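TCR beta chain (Gallus gallus, PDB 6LIR) pairs with the TCR alpha chain to form the chicken alpha-beta T-cell receptor, which probably recognises peptide presented by MHC molecules. Local coordinates at residues M29-Q34 / F71-I76; V121-P126 / K216-D221. One frame throughout, in Å; residues are numbered along the deposited sequence.

In the fold
The two contacts come in series along the chain, contact 1 (29-34 with 71-76) closing before contact 2 (121-126 with 216-221) opens. Their centres are 39 Å apart and their nearest atoms about 24 Å, on opposite sides of the chain's centre. Contact 1 lies in the V-set domain and joins the sheets holding strands 28-34 and 70-75, both interior in their sheets. Contact 2 does the equivalent in the constant half, where strands 120-124 and 210-219, each outermost in its sheet within this chain, face each other. Each thus helps hold together the two sheets of its own domain. The TCR alpha chain is within reach of both, and of more residues in contact 2.

Contact 1 (M29-Q34 / F71-I76); sequences MSWYLQ and FHLDII
Trp31 lays the five-membered part of its indole over Leu73: CB of Leu73 sits 3.5 Å from the centroid of that ring and nearly along its normal, a CH-pi contact. Further along the same face, Leu73 CD2 comes within 4.0 Å of Trp31 CG. The indole also uses its rim. Its NE1 donates a hydrogen bond to the backbone O of Phe71 (3.2 Å), fairly straight at 161° on the hydrogen; the acceptor lies close to the indole plane, whereas the donor stands above the carbonyl plane. Leu73 on one face and the bond at the edge should limit rotation of the indole, and the bond satisfies its buried N-H.

Phe71 holds CG anti to its backbone N (chi1 -169°), which carries the phenyl ring back toward strand 28-34, where its CD2 lies 3.6 Å from Trp31 CD1. The two ring planes meet obliquely, at 38°. Met29 passes Phe71 in the opposite direction, and the bend at its last torsion brings its CE to 3.6 Å from Phe71 CB.

These residues bridge the two sheets of the immunoglobulin variable fold, with Trp31 as its characteristic core tryptophan. It packs on Cys20, half of the Cys20-Cys88 disulfide, and on Leu18 of strand 16-21, while Met29 and Phe71 both reach Arg65 of strand 61-67.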
# COMPACT_ATOMS: atom_id res chain seq x y z
N MET B 29 9.85 14.82 17.27
CA MET B 29 8.97 13.72 16.92
C MET B 29 7.59 14.30 16.65
O MET B 29 7.27 15.40 17.09
CB MET B 29 8.91 12.65 18.02
CG MET B 29 10.25 12.03 18.32
SD MET B 29 10.11 10.69 19.51
CE MET B 29 9.16 9.50 18.55
N SER B 30 6.76 13.54 15.94
CA SER B 30 5.46 14.06 15.58
C SER B 30 4.52 12.91 15.25
O SER B 30 4.95 11.79 14.98
CB SER B 30 5.56 15.02 14.39
OG SER B 30 6.09 14.37 13.26
N TRP B 31 3.23 13.23 15.26
CA TRP B 31 2.18 12.29 14.91
C TRP B 31 1.32 12.93 13.83
O TRP B 31 0.90 14.08 13.97
CB TRP B 31 1.31 11.93 16.13
CG TRP B 31 1.85 10.78 16.95
CD1 TRP B 31 2.45 10.87 18.17
CD2 TRP B 31 1.82 9.39 16.61
NE1 TRP B 31 2.80 9.61 18.61
CE2 TRP B 31 2.42 8.69 17.68
CE3 TRP B 31 1.34 8.67 15.51
CZ2 TRP B 31 2.56 7.30 17.67
CZ3 TRP B 31 1.48 7.28 15.51
CH2 TRP B 31 2.08 6.62 16.59
N TYR B 32 1.06 12.18 12.76
CA TYR B 32 0.37 12.68 11.58
C TYR B 32 -0.84 11.80 11.31
O TYR B 32 -0.84 10.61 11.61
CB TYR B 32 1.29 12.68 10.35
CG TYR B 32 2.18 13.89 10.23
CD1 TYR B 32 1.73 15.05 9.62
CD2 TYR B 32 3.48 13.88 10.74
CE1 TYR B 32 2.53 16.16 9.51
CE2 TYR B 32 4.30 15.00 10.63
CZ TYR B 32 3.82 16.13 10.01
OH TYR B 32 4.61 17.25 9.90
N LEU B 33 -1.87 12.41 10.74
CA LEU B 33 -3.10 11.70 10.42
C LEU B 33 -3.26 11.67 8.91
O LEU B 33 -3.18 12.71 8.25
CB LEU B 33 -4.30 12.38 11.06
CG LEU B 33 -5.65 11.66 11.01
CD1 LEU B 33 -5.89 10.94 12.32
CD2 LEU B 33 -6.77 12.63 10.71
N GLN B 34 -3.49 10.47 8.37
CA GLN B 34 -3.77 10.28 6.95
C GLN B 34 -5.16 9.70 6.81
O GLN B 34 -5.43 8.59 7.28
CB GLN B 34 -2.73 9.37 6.29
CG GLN B 34 -2.95 9.19 4.79
CD GLN B 34 -2.07 8.13 4.18
OE1 GLN B 34 -2.28 6.93 4.39
NE2 GLN B 34 -1.06 8.56 3.43
N PHE B 71 7.32 8.83 22.08
CA PHE B 71 6.32 9.88 21.97
C PHE B 71 4.95 9.21 21.93
O PHE B 71 4.64 8.50 20.97
CB PHE B 71 6.56 10.73 20.73
CG PHE B 71 5.73 11.99 20.67
CD1 PHE B 71 5.32 12.62 21.83
CD2 PHE B 71 5.38 12.54 19.45
CE1 PHE B 71 4.56 13.78 21.77
CE2 PHE B 71 4.62 13.69 19.38
CZ PHE B 71 4.21 14.31 20.55
N HIS B 72 4.14 9.45 22.95
CA HIS B 72 2.83 8.83 23.07
C HIS B 72 1.75 9.71 22.47
O HIS B 72 1.74 10.92 22.69
CB HIS B 72 2.49 8.55 24.54
CG HIS B 72 3.46 7.65 25.23
ND1 HIS B 72 3.43 6.28 25.10
CD2 HIS B 72 4.48 7.93 26.08
CE1 HIS B 72 4.40 5.75 25.83
NE2 HIS B 72 5.05 6.73 26.43
N LEU B 73 0.82 9.09 21.75
CA LEU B 73 -0.39 9.74 21.28
C LEU B 73 -1.58 9.07 21.95
O LEU B 73 -1.79 7.86 21.78
CB LEU B 73 -0.51 9.65 19.75
CG LEU B 73 -1.75 10.33 19.16
CD1 LEU B 73 -1.65 11.85 19.28
CD2 LEU B 73 -1.98 9.91 17.71
N ASP B 74 -2.35 9.85 22.71
CA ASP B 74 -3.48 9.32 23.47
C ASP B 74 -4.77 9.63 22.72
O ASP B 74 -4.99 10.77 22.30
CB ASP B 74 -3.53 9.93 24.87
CG ASP B 74 -2.36 9.51 25.74
OD1 ASP B 74 -1.95 8.33 25.66
OD2 ASP B 74 -1.85 10.36 26.51
N ILE B 75 -5.61 8.61 22.56
CA ILE B 75 -6.89 8.73 21.88
C ILE B 75 -7.96 8.88 22.96
O ILE B 75 -8.23 7.93 23.71
CB ILE B 75 -7.17 7.53 20.98
CG1 ILE B 75 -6.09 7.39 19.90
CG2 ILE B 75 -8.57 7.63 20.37
CD1 ILE B 75 -6.45 8.01 18.57
N ILE B 76 -8.58 10.05 23.02
CA ILE B 76 -9.58 10.37 24.03
C ILE B 76 -10.97 10.07 23.49
O ILE B 76 -11.39 10.65 22.48
CB ILE B 76 -9.47 11.84 24.47
CG1 ILE B 76 -8.03 12.18 24.87
CG2 ILE B 76 -10.43 12.13 25.62
CD1 ILE B 76 -7.46 11.26 25.93

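Contact 2 (V121-P126 / K216-D221); sequences VVIFSP and KIIYGD
Ile123 sets CG1 anti to its carbonyl carbon (chi1 -61°) and extends the branch fully, while Ile218 turns CG1 anti to its own backbone N (chi1 -172°), leaving CG2 between N and the carbonyl carbon and directed at Ile123. The two side chains cross obliquely, with Ile123 CG2 meeting Ile218 CG2 at 3.7 Å. The other branch of Ile123 reaches the backbone of the facing strand, its CD1 lying 3.7 Å from Lys216 O and 3.9 Å from Ile218 CG2. An alanine at Ile123 lacks both of these methyls, which would probably open a gap between the strands, beside Lys216 and Ile218, and leave the Ile218 methyl without its mate. At the far end of Ile218, CD1 rests 4.2 Å from Ser125 CA and, more loosely, against Pro126.

Lys216 contributes its aliphatic part. CB is 4.0 Å from Val121 CG1, and the chain folds along the Val121 carbonyl, with CD 3.5 Å from Val121 O. Its ammonium makes a long, weak ion pair with Asp124 of the TCR alpha chain.

The strands run at 17° to each other with axes 7.0 Å apart at closest, and no hydrogen bond joins the segments. They face each other across the C1-set sandwich, each outermost in its sheet within this chain: Val122 bonds through its backbone to Leu142, and Ile218 to Phe199, each within its own sheet. Cohesion between the two strands therefore comes from aliphatic groups packed against one another and against backbone.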
# COMPACT_ATOMS: atom_id res chain seq x y z
N VAL B 121 -8.82 -17.99 5.31
CA VAL B 121 -7.64 -17.85 4.48
C VAL B 121 -7.43 -19.16 3.74
O VAL B 121 -7.26 -20.21 4.37
CB VAL B 121 -6.39 -17.49 5.29
CG1 VAL B 121 -5.20 -17.25 4.36
CG2 VAL B 121 -6.64 -16.27 6.17
N VAL B 122 -7.45 -19.10 2.41
CA VAL B 122 -7.17 -20.26 1.57
C VAL B 122 -6.15 -19.85 0.51
O VAL B 122 -6.09 -18.69 0.10
CB VAL B 122 -8.46 -20.81 0.90
CG1 VAL B 122 -9.48 -21.18 1.96
CG2 VAL B 122 -9.04 -19.79 -0.07
N ILE B 123 -5.33 -20.81 0.10
CA ILE B 123 -4.52 -20.68 -1.10
C ILE B 123 -5.15 -21.55 -2.18
O ILE B 123 -5.48 -22.71 -1.93
CB ILE B 123 -3.06 -21.08 -0.85
CG1 ILE B 123 -2.44 -20.18 0.22
CG2 ILE B 123 -2.26 -21.02 -2.15
CD1 ILE B 123 -1.01 -20.53 0.56
N PHE B 124 -5.28 -21.00 -3.37
CA PHE B 124 -5.79 -21.76 -4.50
C PHE B 124 -4.64 -22.49 -5.18
O PHE B 124 -3.56 -21.92 -5.38
CB PHE B 124 -6.53 -20.85 -5.47
CG PHE B 124 -7.87 -20.41 -4.97
CD1 PHE B 124 -9.02 -21.11 -5.29
CD2 PHE B 124 -7.98 -19.30 -4.15
CE1 PHE B 124 -10.26 -20.71 -4.82
CE2 PHE B 124 -9.22 -18.89 -3.67
CZ PHE B 124 -10.36 -19.60 -4.01
N SER B 125 -4.86 -23.76 -5.50
CA SER B 125 -3.90 -24.50 -6.29
C SER B 125 -3.70 -23.80 -7.63
O SER B 125 -4.67 -23.34 -8.24
CB SER B 125 -4.37 -25.94 -6.51
OG SER B 125 -4.85 -26.51 -5.31
N PRO B 126 -2.47 -23.69 -8.11
CA PRO B 126 -2.25 -23.02 -9.39
C PRO B 126 -2.72 -23.89 -10.55
O PRO B 126 -2.78 -25.11 -10.45
CB PRO B 126 -0.73 -22.82 -9.44
CG PRO B 126 -0.19 -23.91 -8.58
CD PRO B 126 -1.21 -24.11 -7.48
N LYS B 216 -1.20 -19.93 6.15
CA LYS B 216 -1.61 -20.96 5.21
C LYS B 216 -0.41 -21.35 4.36
O LYS B 216 0.37 -20.48 3.95
CB LYS B 216 -2.76 -20.48 4.33
CG LYS B 216 -3.76 -21.57 3.98
CD LYS B 216 -4.47 -22.09 5.21
CE LYS B 216 -5.10 -23.44 4.92
NZ LYS B 216 -6.13 -23.84 5.91
N ILE B 217 -0.27 -22.64 4.08
CA ILE B 217 0.89 -23.14 3.36
C ILE B 217 0.41 -23.95 2.17
O ILE B 217 -0.60 -24.66 2.24
CB ILE B 217 1.79 -24.01 4.26
CG1 ILE B 217 1.98 -23.36 5.63
CG2 ILE B 217 3.12 -24.29 3.58
CD1 ILE B 217 3.08 -22.34 5.68
N ILE B 218 1.16 -23.86 1.07
CA ILE B 218 1.07 -24.82 -0.02
C ILE B 218 2.50 -25.13 -0.45
O ILE B 218 3.34 -24.23 -0.52
CB ILE B 218 0.21 -24.30 -1.18
CG1 ILE B 218 -0.03 -25.39 -2.22
CG2 ILE B 218 0.83 -23.06 -1.82
CD1 ILE B 218 -1.15 -25.07 -3.21
N TYR B 219 2.78 -26.40 -0.67
CA TYR B 219 4.08 -26.83 -1.16
C TYR B 219 4.05 -26.99 -2.68
O TYR B 219 2.99 -27.14 -3.29
CB TYR B 219 4.51 -28.14 -0.49
CG TYR B 219 5.01 -27.92 0.92
CD1 TYR B 219 6.35 -27.65 1.16
CD2 TYR B 219 4.14 -27.95 2.00
CE1 TYR B 219 6.81 -27.43 2.45
CE2 TYR B 219 4.59 -27.73 3.29
CZ TYR B 219 5.92 -27.48 3.51
OH TYR B 219 6.38 -27.26 4.79
N GLY B 220 5.24 -26.95 -3.27
CA GLY B 220 5.36 -27.15 -4.70
C GLY B 220 5.10 -28.59 -5.10
O GLY B 220 4.98 -29.50 -4.27
N ASP B 221 5.02 -28.80 -6.41
CA ASP B 221 4.74 -30.11 -6.98
C ASP B 221 6.03 -30.78 -7.43
O ASP B 221 7.09 -30.16 -7.50
CB ASP B 221 3.77 -29.98 -8.16
CG ASP B 221 2.37 -30.45 -7.83
OD1 ASP B 221 2.05 -30.56 -6.63
OD2 ASP B 221 1.58 -30.71 -8.77